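Local atomic coordinates of protein bvu-3222 (Bacteroides vulgatus ATCC 8482, PDB entry 3FYF), a protein that is of unknown function but is probably an exported, periplasmic member of the DUF4251 family with a largely antiparallel beta fold. Residues E51-V56 and M62-S67; T69-V74 and Q78-T83; Y121-N126 and A132-V137; S146-P151 and T157-G162. One frame throughout, in Å; residues are numbered along the deposited sequence.

Contact 1: residues E51-V56 and M62-S67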
loop_
_atom_site.group_PDB
_atom_site.type_symbol
_atom_site.label_atom_id
_atom_site.label_comp_id
_atom_site.label_asym_id
_atom_site.label_seq_id
_atom_site.Cartn_x
_atom_site.Cartn_y
_atom_site.Cartn_z
ATOM N N GLU B 51 -8.552 3.122 9.018
ATOM C CA GLU B 51 -8.736 1.681 8.937
ATOM C C GLU B 51 -7.645 1.091 8.043
ATOM O O GLU B 51 -7.692 1.250 6.821
ATOM C CB GLU B 51 -10.121 1.389 8.354
ATOM C CG GLU B 51 -11.293 1.982 9.156
ATOM C CD GLU B 51 -12.644 1.744 8.506
ATOM O OE1 GLU B 51 -13.666 1.786 9.225
ATOM O OE2 GLU B 51 -12.690 1.525 7.274
ATOM N N ALA B 52 -6.667 0.418 8.652
ATOM C CA ALA B 52 -5.490 -0.059 7.928
ATOM C C ALA B 52 -5.784 -1.234 7.005
ATOM O O ALA B 52 -6.352 -2.261 7.419
ATOM C CB ALA B 52 -4.376 -0.425 8.885
ATOM N N ASP B 53 -5.390 -1.053 5.747
ATOM C CA ASP B 53 -5.397 -2.105 4.750
ATOM C C ASP B 53 -4.065 -2.859 4.759
ATOM O O ASP B 53 -4.036 -4.089 4.676
ATOM C CB ASP B 53 -5.649 -1.504 3.376
ATOM C CG ASP B 53 -5.518 -2.521 2.272
ATOM O OD1 ASP B 53 -6.380 -3.426 2.192
ATOM O OD2 ASP B 53 -4.547 -2.420 1.494
ATOM N N ASN B 54 -2.959 -2.120 4.849
ATOM C CA ASN B 54 -1.649 -2.748 4.994
ATOM C C ASN B 54 -0.726 -1.993 5.945
ATOM O O ASN B 54 -0.966 -0.839 6.266
ATOM C CB ASN B 54 -0.973 -2.961 3.628
ATOM C CG ASN B 54 -0.702 -1.669 2.901
ATOM O OD1 ASN B 54 0.342 -1.038 3.091
ATOM N ND2 ASN B 54 -1.631 -1.273 2.045
ATOM N N VAL B 55 0.333 -2.663 6.379
ATOM C CA VAL B 55 1.277 -2.103 7.325
ATOM C C VAL B 55 2.666 -2.330 6.760
ATOM O O VAL B 55 2.941 -3.410 6.254
ATOM C CB VAL B 55 1.113 -2.747 8.746
ATOM C CG1 VAL B 55 2.279 -2.423 9.644
ATOM C CG2 VAL B 55 -0.203 -2.292 9.395
ATOM N N VAL B 56 3.506 -1.291 6.811
ATOM C CA VAL B 56 4.905 -1.344 6.358
ATOM C C VAL B 56 5.842 -1.071 7.543
ATOM O O VAL B 56 5.692 -0.077 8.250
ATOM C CB VAL B 56 5.187 -0.340 5.182
ATOM C CG1 VAL B 56 6.615 -0.474 4.663
ATOM C CG2 VAL B 56 4.199 -0.554 4.032
ATOM N N MET B 62 6.116 -5.473 4.170
ATOM C CA MET B 62 4.716 -5.074 4.141
ATOM C C MET B 62 3.789 -6.283 4.224
ATOM O O MET B 62 4.041 -7.318 3.606
ATOM C CB MET B 62 4.415 -4.267 2.876
ATOM C CG MET B 62 3.824 -5.089 1.742
ATOM S SD MET B 62 2.024 -5.176 1.810
ATOM C CE MET B 62 1.700 -6.445 0.588
ATOM N N ARG B 63 2.717 -6.141 4.995
ATOM C CA ARG B 63 1.716 -7.176 5.130
ATOM C C ARG B 63 0.335 -6.568 4.972
ATOM O O ARG B 63 0.048 -5.520 5.555
ATOM C CB ARG B 63 1.839 -7.853 6.493
ATOM C CG ARG B 63 1.902 -9.368 6.419
ATOM C CD ARG B 63 0.554 -10.004 6.618
ATOM N NE ARG B 63 0.635 -11.461 6.600
ATOM C CZ ARG B 63 -0.362 -12.254 6.228
ATOM N NH1 ARG B 63 -0.203 -13.570 6.248
ATOM N NH2 ARG B 63 -1.518 -11.734 5.828
ATOM N N PHE B 64 -0.505 -7.214 4.165
ATOM C CA PHE B 64 -1.927 -6.861 4.089
ATOM C C PHE B 64 -2.627 -7.343 5.345
ATOM O O PHE B 64 -2.265 -8.368 5.920
ATOM C CB PHE B 64 -2.593 -7.414 2.825
ATOM C CG PHE B 64 -2.251 -6.639 1.599
ATOM C CD1 PHE B 64 -2.728 -5.346 1.431
ATOM C CD2 PHE B 64 -1.411 -7.166 0.640
ATOM C CE1 PHE B 64 -2.391 -4.611 0.319
ATOM C CE2 PHE B 64 -1.077 -6.428 -0.484
ATOM C CZ PHE B 64 -1.565 -5.149 -0.639
ATOM N N VAL B 65 -3.633 -6.589 5.769
ATOM C CA VAL B 65 -4.063 -6.653 7.149
ATOM C C VAL B 65 -5.561 -6.378 7.309
ATOM O O VAL B 65 -6.185 -5.784 6.429
ATOM C CB VAL B 65 -3.135 -5.706 7.983
ATOM C CG1 VAL B 65 -3.879 -4.544 8.637
ATOM C CG2 VAL B 65 -2.259 -6.498 8.931
ATOM N N SER B 66 -6.143 -6.857 8.405
ATOM C CA SER B 66 -7.522 -6.505 8.746
ATOM C C SER B 66 -7.567 -5.210 9.552
ATOM O O SER B 66 -6.784 -5.022 10.477
ATOM C CB SER B 66 -8.200 -7.630 9.529
ATOM O OG SER B 66 -9.418 -7.175 10.103
ATOM N N SER B 67 -8.509 -4.335 9.205
ATOM C CA SER B 67 -8.652 -3.029 9.857
ATOM C C SER B 67 -9.337 -3.066 11.228
ATOM O O SER B 67 -9.378 -2.050 11.931
ATOM C CB SER B 67 -9.384 -2.059 8.931
ATOM O OG SER B 67 -10.606 -2.596 8.470
#
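Val65 N donates to Asp53 O over 2.8 Å, a short but bent bond (N-H...O 137°) that holds the hairpin together where its first strand turns a corner. Asp53 and Asn54 both face Asn161 of strand 158-166, a classic beta bulge, and past it the pairing becomes regular: Val55 N reaches Arg63 O at 3.0 Å, and Arg63 N returns a bond to Val55 O. Branched Val55 suits this extended backbone.

Asp53 lays its carboxylate alongside the Phe64 ring, its first torsion (chi1 174°) carrying CG away from the backbone N and beside its own carbonyl carbon. OD2 of Asp53 lies in the ring plane at the edge, 3.3 Å from Phe64 CE1, where the ring hydrogens carry partial positive charge; the carboxylate is turned 59° from the ring. Asn54 ND2 also binds Asp53 OD2, at 3.2 Å and nearly within its own amide plane, while Asn54 OD1 accepts from Asn161 ND2. Held at both ends, the amide cannot easily rotate. With an alanine in place of Asp53, Asn54 ND2 would probably lose its acceptor and the edge of Phe64 its negative neighbour, and the amide would be freer to turn.

Apolar packing flanks this polar corner, Val56 CG2 resting 3.9 Å from Met62 CB and Val65 CG1 4.2 Å from Ala52 CB. The second subunit comes against it as well: Phe64 N bonds its Gln144 OE1, and the Phe64 ring meets Tyr163 of that subunit. An acid, an amide and an aromatic edge thus probably offset one another's polarity where two subunits meet.

Contact 2: residues T69-V74 and Q78-T83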
loop_
_atom_site.group_PDB
_atom_site.type_symbol
_atom_site.label_atom_id
_atom_site.label_comp_id
_atom_site.label_asym_id
_atom_site.label_seq_id
_atom_site.Cartn_x
_atom_site.Cartn_y
_atom_site.Cartn_z
ATOM N N THR B 69 -8.193 -4.949 13.688
ATOM C CA THR B 69 -7.105 -5.101 14.660
ATOM C C THR B 69 -5.886 -4.215 14.376
ATOM O O THR B 69 -4.888 -4.270 15.098
ATOM C CB THR B 69 -6.653 -6.577 14.788
ATOM O OG1 THR B 69 -6.342 -7.104 13.491
ATOM C CG2 THR B 69 -7.748 -7.428 15.441
ATOM N N ASN B 70 -5.965 -3.418 13.314
ATOM C CA ASN B 70 -4.931 -2.427 13.002
ATOM C C ASN B 70 -5.587 -1.116 12.610
ATOM O O ASN B 70 -6.146 -0.987 11.522
ATOM C CB ASN B 70 -3.989 -2.897 11.887
ATOM C CG ASN B 70 -3.272 -4.192 12.221
ATOM O OD1 ASN B 70 -2.132 -4.181 12.683
ATOM N ND2 ASN B 70 -3.942 -5.321 11.985
ATOM N N TYR B 71 -5.541 -0.153 13.521
ATOM C CA TYR B 71 -6.162 1.140 13.288
ATOM C C TYR B 71 -5.465 2.269 14.042
ATOM O O TYR B 71 -4.647 2.038 14.934
ATOM C CB TYR B 71 -7.667 1.106 13.616
ATOM C CG TYR B 71 -8.014 0.752 15.050
ATOM C CD1 TYR B 71 -8.110 1.741 16.030
ATOM C CD2 TYR B 71 -8.279 -0.568 15.420
ATOM C CE1 TYR B 71 -8.433 1.429 17.343
ATOM C CE2 TYR B 71 -8.611 -0.894 16.736
ATOM C CZ TYR B 71 -8.686 0.113 17.692
ATOM O OH TYR B 71 -9.003 -0.189 18.997
ATOM N N VAL B 72 -5.798 3.492 13.652
ATOM C CA VAL B 72 -5.342 4.694 14.326
ATOM C C VAL B 72 -6.589 5.551 14.534
ATOM O O VAL B 72 -7.297 5.859 13.579
ATOM C CB VAL B 72 -4.251 5.423 13.491
ATOM C CG1 VAL B 72 -4.164 6.882 13.850
ATOM C CG2 VAL B 72 -2.886 4.756 13.680
ATOM N N GLU B 73 -6.873 5.908 15.782
ATOM C CA GLU B 73 -8.120 6.597 16.106
ATOM C C GLU B 73 -7.890 7.850 16.949
ATOM O O GLU B 73 -7.090 7.829 17.866
ATOM C CB GLU B 73 -9.063 5.641 16.840
ATOM C CG GLU B 73 -10.484 6.161 16.980
ATOM C CD GLU B 73 -11.287 5.409 18.017
ATOM O OE1 GLU B 73 -11.687 6.047 19.014
ATOM O OE2 GLU B 73 -11.513 4.190 17.839
ATOM N N VAL B 74 -8.578 8.940 16.617
ATOM C CA VAL B 74 -8.629 10.128 17.477
ATOM C C VAL B 74 -10.092 10.517 17.660
ATOM O O VAL B 74 -10.804 10.712 16.677
ATOM C CB VAL B 74 -7.808 11.316 16.908
ATOM C CG1 VAL B 74 -8.130 12.627 17.624
ATOM C CG2 VAL B 74 -6.321 11.038 17.003
ATOM N N GLN B 78 -8.955 12.297 22.747
ATOM C CA GLN B 78 -8.286 11.046 23.100
ATOM C C GLN B 78 -7.933 10.255 21.842
ATOM O O GLN B 78 -8.677 10.270 20.862
ATOM C CB GLN B 78 -9.184 10.211 24.018
ATOM C CG GLN B 78 -9.425 10.830 25.397
ATOM C CD GLN B 78 -8.338 10.473 26.394
ATOM O OE1 GLN B 78 -8.275 9.346 26.886
ATOM N NE2 GLN B 78 -7.481 11.438 26.706
ATOM N N GLY B 79 -6.798 9.564 21.873
ATOM C CA GLY B 79 -6.311 8.856 20.698
ATOM C C GLY B 79 -5.765 7.464 20.928
ATOM O O GLY B 79 -5.055 7.223 21.902
ATOM N N ILE B 80 -6.096 6.558 20.006
ATOM C CA ILE B 80 -5.666 5.159 20.053
ATOM C C ILE B 80 -4.757 4.799 18.864
ATOM O O ILE B 80 -5.075 5.099 17.717
ATOM C CB ILE B 80 -6.894 4.195 20.051
ATOM C CG1 ILE B 80 -7.904 4.590 21.135
ATOM C CG2 ILE B 80 -6.452 2.734 20.234
ATOM C CD1 ILE B 80 -9.293 4.018 20.935
ATOM N N ILE B 81 -3.624 4.163 19.157
ATOM C CA ILE B 81 -2.856 3.437 18.151
ATOM C C ILE B 81 -2.929 1.952 18.495
ATOM O O ILE B 81 -2.407 1.519 19.522
ATOM C CB ILE B 81 -1.374 3.891 18.089
ATOM C CG1 ILE B 81 -1.270 5.379 17.740
ATOM C CG2 ILE B 81 -0.593 3.032 17.096
ATOM C CD1 ILE B 81 0.065 5.995 18.098
ATOM N N GLN B 82 -3.593 1.182 17.637
ATOM C CA GLN B 82 -3.687 -0.265 17.806
ATOM C C GLN B 82 -3.043 -1.006 16.636
ATOM O O GLN B 82 -3.366 -0.747 15.473
ATOM C CB GLN B 82 -5.149 -0.696 17.953
ATOM C CG GLN B 82 -5.347 -2.185 18.251
ATOM C CD GLN B 82 -4.901 -2.568 19.649
ATOM O OE1 GLN B 82 -5.442 -2.078 20.636
ATOM N NE2 GLN B 82 -3.917 -3.459 19.738
ATOM N N THR B 83 -2.135 -1.922 16.955
ATOM C CA THR B 83 -1.567 -2.827 15.961
ATOM C C THR B 83 -1.367 -4.234 16.540
ATOM O O THR B 83 -1.279 -4.408 17.759
ATOM C CB THR B 83 -0.264 -2.256 15.319
ATOM O OG1 THR B 83 0.023 -2.956 14.102
ATOM C CG2 THR B 83 0.932 -2.329 16.261
#
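Tyr71 lays one face of its ring over the aliphatic part of Gln82, whose CB stands 3.8 Å from the ring centroid and 17° off the normal, a CH-pi contact. The ring gets there because CG sits between the backbone N and the carbonyl carbon (chi1 60°), which swings it across to the partner strand. Ile80 CG2 adds to the packing, 3.7 Å from Tyr71 CE1. Glutamine serves well here: its methylenes pad the ring while its OE1 goes on to Thr101 OG1.

Next along the same face, Glu73 runs side by side with Ile80, the carboxylate oxygen OE1 of Glu73 lying 3.7 Å from Ile80 CD1. Beneath these side chains the backbone pairs Tyr71-Gln82 and Glu73-Ile80 each exchange two hydrogen bonds, the shortest from Ile80 N to Glu73 O at 2.7 Å. Gly79 faces Val74, and a CB at Gly79 would crowd Val74 CG2.

At the other end Thr83 OG1 donates to Asn70 OD1 over 2.9 Å, in the carbonyl plane. Asn70 OD1 also takes Ala84 N, and Asn70 ND2 binds Ser66 O, which fixes this buried amide in its turn.

The hairpin lies between strand 48-52, paired with 71-75, and strand 100-113, paired with 78-83. Val72, Val74 and Ile81 turn their side chains to strand 119-126, and Thr83 meets strand 158-166.

Contact 3: residues Y121-N126 and A132-V137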
loop_
_atom_site.group_PDB
_atom_site.type_symbol
_atom_site.label_atom_id
_atom_site.label_comp_id
_atom_site.label_asym_id
_atom_site.label_seq_id
_atom_site.Cartn_x
_atom_site.Cartn_y
_atom_site.Cartn_z
ATOM N N TYR B 121 -1.562 15.949 8.449
ATOM C CA TYR B 121 -2.112 16.016 9.801
ATOM C C TYR B 121 -1.144 15.351 10.777
ATOM O O TYR B 121 -0.921 14.130 10.716
ATOM C CB TYR B 121 -3.470 15.310 9.823
ATOM C CG TYR B 121 -4.307 15.521 11.066
ATOM C CD1 TYR B 121 -4.193 14.666 12.160
ATOM C CD2 TYR B 121 -5.248 16.549 11.129
ATOM C CE1 TYR B 121 -4.977 14.844 13.293
ATOM C CE2 TYR B 121 -6.035 16.734 12.263
ATOM C CZ TYR B 121 -5.895 15.877 13.338
ATOM O OH TYR B 121 -6.663 16.043 14.466
ATOM N N ASN B 122 -0.563 16.157 11.668
ATOM C CA ASN B 122 0.439 15.683 12.626
ATOM C C ASN B 122 -0.043 15.867 14.065
ATOM O O ASN B 122 -0.751 16.830 14.355
ATOM C CB ASN B 122 1.771 16.429 12.437
ATOM C CG ASN B 122 2.480 16.093 11.120
ATOM O OD1 ASN B 122 3.470 16.725 10.768
ATOM N ND2 ASN B 122 1.990 15.101 10.407
ATOM N N TYR B 123 0.348 14.948 14.952
ATOM C CA TYR B 123 0.013 15.021 16.385
ATOM C C TYR B 123 0.826 14.052 17.252
ATOM O O TYR B 123 1.490 13.144 16.747
ATOM C CB TYR B 123 -1.494 14.810 16.633
ATOM C CG TYR B 123 -2.036 13.454 16.221
ATOM C CD1 TYR B 123 -2.436 13.215 14.908
ATOM C CD2 TYR B 123 -2.165 12.418 17.144
ATOM C CE1 TYR B 123 -2.947 11.987 14.519
ATOM C CE2 TYR B 123 -2.674 11.184 16.765
ATOM C CZ TYR B 123 -3.063 10.977 15.448
ATOM O OH TYR B 123 -3.565 9.757 15.055
ATOM N N GLY B 124 0.761 14.264 18.562
ATOM C CA GLY B 124 1.390 13.378 19.538
ATOM C C GLY B 124 0.352 12.639 20.364
ATOM O O GLY B 124 -0.794 13.082 20.486
ATOM N N ILE B 125 0.755 11.493 20.907
ATOM C CA ILE B 125 -0.074 10.693 21.802
ATOM C C ILE B 125 0.708 10.469 23.094
ATOM O O ILE B 125 1.841 9.985 23.060
ATOM C CB ILE B 125 -0.435 9.304 21.186
ATOM C CG1 ILE B 125 -1.238 9.451 19.890
ATOM C CG2 ILE B 125 -1.204 8.433 22.189
ATOM C CD1 ILE B 125 -2.723 9.665 20.093
ATOM N N ASN B 126 0.109 10.834 24.225
ATOM C CA ASN B 126 0.734 10.604 25.527
ATOM C C ASN B 126 0.125 9.400 26.239
ATOM O O ASN B 126 -0.979 9.475 26.781
ATOM C CB ASN B 126 0.668 11.859 26.402
ATOM C CG ASN B 126 1.853 12.790 26.187
ATOM O OD1 ASN B 126 2.387 13.353 27.144
ATOM N ND2 ASN B 126 2.270 12.955 24.932
ATOM N N ALA B 132 4.077 8.437 21.460
ATOM C CA ALA B 132 4.307 8.454 20.009
ATOM C C ALA B 132 3.968 9.778 19.326
ATOM O O ALA B 132 3.088 10.512 19.762
ATOM C CB ALA B 132 3.543 7.303 19.327
ATOM N N THR B 133 4.691 10.077 18.255
ATOM C CA THR B 133 4.256 11.098 17.315
ATOM C C THR B 133 3.738 10.419 16.049
ATOM O O THR B 133 4.301 9.432 15.574
ATOM C CB THR B 133 5.349 12.128 16.983
ATOM O OG1 THR B 133 6.550 11.457 16.583
ATOM C CG2 THR B 133 5.630 13.011 18.196
ATOM N N VAL B 134 2.643 10.963 15.537
ATOM C CA VAL B 134 1.887 10.387 14.444
ATOM C C VAL B 134 1.873 11.380 13.291
ATOM O O VAL B 134 1.701 12.584 13.501
ATOM C CB VAL B 134 0.425 10.092 14.883
ATOM C CG1 VAL B 134 -0.362 9.454 13.764
ATOM C CG2 VAL B 134 0.388 9.194 16.121
ATOM N N SER B 135 2.074 10.870 12.079
ATOM C CA SER B 135 2.042 11.695 10.883
ATOM C C SER B 135 1.134 11.069 9.824
ATOM O O SER B 135 1.407 9.977 9.328
ATOM C CB SER B 135 3.463 11.908 10.352
ATOM O OG SER B 135 3.498 12.934 9.383
ATOM N N ILE B 136 0.042 11.762 9.508
ATOM C CA ILE B 136 -0.929 11.305 8.525
ATOM C C ILE B 136 -0.810 12.149 7.259
ATOM O O ILE B 136 -0.762 13.372 7.321
ATOM C CB ILE B 136 -2.398 11.376 9.061
ATOM C CG1 ILE B 136 -2.579 10.491 10.299
ATOM C CG2 ILE B 136 -3.407 10.983 7.965
ATOM C CD1 ILE B 136 -3.912 10.690 11.048
ATOM N N VAL B 137 -0.745 11.481 6.114
ATOM C CA VAL B 137 -0.857 12.155 4.832
ATOM C C VAL B 137 -2.127 11.619 4.187
ATOM O O VAL B 137 -2.238 10.413 3.969
ATOM C CB VAL B 137 0.360 11.866 3.924
ATOM C CG1 VAL B 137 0.201 12.581 2.593
ATOM C CG2 VAL B 137 1.688 12.285 4.625
HETATM O O HOH W 1 1.789 14.492 7.841
#
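Val134 covers one face of the Tyr123 ring, its CB 3.8 Å from the centroid and 16° off the normal in a CH-pi contact, while Ile136 CD1 and Ile125 CD1 lie in the ring plane at the edge. The methyl CG1 of Val134 comes 3.5 Å from Tyr123 CZ, and Ile136 CD1 3.8 Å from Tyr123 CE1. With CG wedged between the N and C of its own backbone (chi1 63°), Tyr123 tips its ring out over the partner strand. Tyr121, on the same face, carries its ring away from the partner strand (chi1 -168°) and receives Tyr123 CE1 at its edge, in plane. Branched aliphatic residues suit such flat partners, offering methyls to face and rim alike. A serine in place of Tyr123 would probably leave a gap over Val134 and take from Ile136 CD1 one of its two aromatic neighbours.

The opposite face of the hairpin is polar. Asn122 ND2 bonds Tyr121 O at 3.1 Å from above the carbonyl plane, on the same face from which Ile136 N reaches that oxygen at 2.8 Å. A water ties the strands once more, accepting from Asn122 ND2 and donating to Ile136 O at 2.8 Å. Along the backbone, three hydrogen-bonded pairs give six bonds, among them Val134 N to Tyr123 O at 2.7 Å.

On its flanks the hairpin pairs with strand 100-113 next to 119-126 and with strand 144-151 next to 132-138. Its apolar face packs on Val72, Val74 and Ile81 of the 71-83 hairpin, and the Tyr121 ring meets Phe48 edge-to-face.

Contact 4: residues S146-P151 and T157-G162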
loop_
_atom_site.group_PDB
_atom_site.type_symbol
_atom_site.label_atom_id
_atom_site.label_comp_id
_atom_site.label_asym_id
_atom_site.label_seq_id
_atom_site.Cartn_x
_atom_site.Cartn_y
_atom_site.Cartn_z
ATOM N N SER B 146 -2.061 7.567 4.591
ATOM C CA SER B 146 -0.918 6.873 5.156
ATOM C C SER B 146 -0.579 7.460 6.530
ATOM O O SER B 146 -0.450 8.677 6.676
ATOM C CB SER B 146 0.283 7.057 4.239
ATOM O OG SER B 146 1.278 6.098 4.534
ATOM N N VAL B 147 -0.415 6.598 7.524
ATOM C CA VAL B 147 -0.128 7.029 8.899
ATOM C C VAL B 147 1.223 6.490 9.334
ATOM O O VAL B 147 1.381 5.284 9.442
ATOM C CB VAL B 147 -1.172 6.483 9.902
ATOM C CG1 VAL B 147 -0.915 7.028 11.286
ATOM C CG2 VAL B 147 -2.553 6.849 9.484
ATOM N N THR B 148 2.188 7.370 9.598
ATOM C CA THR B 148 3.499 6.929 10.082
ATOM C C THR B 148 3.620 7.193 11.593
ATOM O O THR B 148 3.367 8.303 12.063
ATOM C CB THR B 148 4.661 7.581 9.282
ATOM O OG1 THR B 148 4.513 7.291 7.885
ATOM C CG2 THR B 148 6.008 7.047 9.725
ATOM N N ILE B 149 3.998 6.153 12.333
ATOM C CA ILE B 149 4.096 6.195 13.788
ATOM C C ILE B 149 5.556 6.104 14.267
ATOM O O ILE B 149 6.296 5.200 13.884
ATOM C CB ILE B 149 3.232 5.071 14.425
ATOM C CG1 ILE B 149 1.759 5.254 14.036
ATOM C CG2 ILE B 149 3.376 5.055 15.949
ATOM C CD1 ILE B 149 1.027 3.949 13.775
ATOM N N ASN B 150 5.945 7.060 15.104
ATOM C CA ASN B 150 7.268 7.107 15.728
ATOM C C ASN B 150 7.160 6.950 17.268
ATOM O O ASN B 150 6.873 7.917 17.965
ATOM C CB ASN B 150 7.936 8.438 15.343
ATOM C CG ASN B 150 9.333 8.614 15.937
ATOM O OD1 ASN B 150 9.776 7.855 16.801
ATOM N ND2 ASN B 150 10.035 9.634 15.460
ATOM N N PRO B 151 7.395 5.734 17.795
ATOM C CA PRO B 151 7.284 5.511 19.240
ATOM C C PRO B 151 8.541 5.872 20.049
ATOM O O PRO B 151 9.654 5.529 19.662
ATOM C CB PRO B 151 6.992 4.014 19.336
ATOM C CG PRO B 151 7.665 3.424 18.155
ATOM C CD PRO B 151 7.730 4.489 17.079
ATOM N N THR B 157 8.939 3.875 12.600
ATOM C CA THR B 157 9.040 2.435 12.746
ATOM C C THR B 157 7.912 1.711 12.012
ATOM O O THR B 157 8.134 0.643 11.449
ATOM C CB THR B 157 9.045 2.034 14.245
ATOM O OG1 THR B 157 9.773 3.009 14.997
ATOM C CG2 THR B 157 9.702 0.672 14.442
ATOM N N LEU B 158 6.717 2.297 12.007
ATOM C CA LEU B 158 5.544 1.623 11.454
ATOM C C LEU B 158 4.637 2.565 10.662
ATOM O O LEU B 158 4.261 3.628 11.140
ATOM C CB LEU B 158 4.757 0.927 12.580
ATOM C CG LEU B 158 3.622 -0.035 12.208
ATOM C CD1 LEU B 158 3.638 -1.285 13.073
ATOM C CD2 LEU B 158 2.274 0.650 12.284
ATOM N N THR B 159 4.272 2.148 9.454
ATOM C CA THR B 159 3.352 2.912 8.625
ATOM C C THR B 159 2.099 2.074 8.340
ATOM O O THR B 159 2.216 0.914 7.978
ATOM C CB THR B 159 4.026 3.343 7.303
ATOM O OG1 THR B 159 5.204 4.110 7.591
ATOM C CG2 THR B 159 3.089 4.185 6.455
ATOM N N MET B 160 0.917 2.664 8.526
ATOM C CA MET B 160 -0.360 2.039 8.164
ATOM C C MET B 160 -0.954 2.750 6.962
ATOM O O MET B 160 -1.136 3.971 6.988
ATOM C CB MET B 160 -1.377 2.143 9.307
ATOM C CG MET B 160 -1.005 1.413 10.581
ATOM S SD MET B 160 -2.368 1.292 11.770
ATOM C CE MET B 160 -1.539 0.256 12.928
ATOM N N ASN B 161 -1.269 1.982 5.919
ATOM C CA ASN B 161 -1.904 2.520 4.721
ATOM C C ASN B 161 -3.320 2.020 4.640
ATOM O O ASN B 161 -3.552 0.824 4.709
ATOM C CB ASN B 161 -1.136 2.098 3.464
ATOM C CG ASN B 161 0.290 2.614 3.464
ATOM O OD1 ASN B 161 0.518 3.821 3.537
ATOM N ND2 ASN B 161 1.253 1.704 3.388
ATOM N N GLY B 162 -4.268 2.934 4.487
ATOM C CA GLY B 162 -5.669 2.540 4.462
ATOM C C GLY B 162 -6.617 3.680 4.193
ATOM O O GLY B 162 -6.293 4.604 3.450
#
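Thr157 N donates to Ile149 O at 3.2 Å, and the Thr157 hydroxyl, bonded to Gly155 O, lies against the Pro151 ring, with OG1 3.3 Å from Pro151 CD. Leu158 N reaches the same Ile149 carbonyl only weakly; two successive residues facing one make a classic beta bulge. Leu158 O then accepts from Ile149 N at 2.8 Å, and Leu158 CD2 sits beside Ile149 CD1 at 3.8 Å, both side chains pointing the same way into the apolar core.

From here the two strands run as a regular beta hairpin, in the midst of the antiparallel sheet between strands 132-138 and 54-57. Thr159 OG1 shares a 3.3 Å hydrogen bond with Thr148 OG1, either being able to donate, with its methyl CG2 close to Ser146 OG; threonine suits a strand face that is partly exposed. Met160 exchanges two backbone bonds with Val147, and its extended, flexible chain leads away to fill the space among Leu50, Ala52 and Val55. Asn161 OD1 accepts from Ser146 OG over a short 2.6 Å; the serine hydroxyl stands anti to its backbone N (chi1 -163°), which directs it across the strands.

The four contacts are hairpins that follow one another along the chain, each closing before the next opens, and all belong to one antiparallel sheet that branches or curls. Contacts 3 and 4, with centres about 9 Å apart, are joined by backbone pairing of strands 132-138 and 144-151. Strand 158-166 then carries the sheet from contact 4 to contact 1, about 10 Å away. Contact 1 meets contact 2, about 13 Å away between centres, where strand 48-52 pairs with 71-75. Contact 2 lies about 11 Å from both contacts 3 and 4 and packs on them mainly through apolar side chains, consistent with a shared core. Contacts 1 and 4 both touch the second subunit, linking this sheet to the dimer.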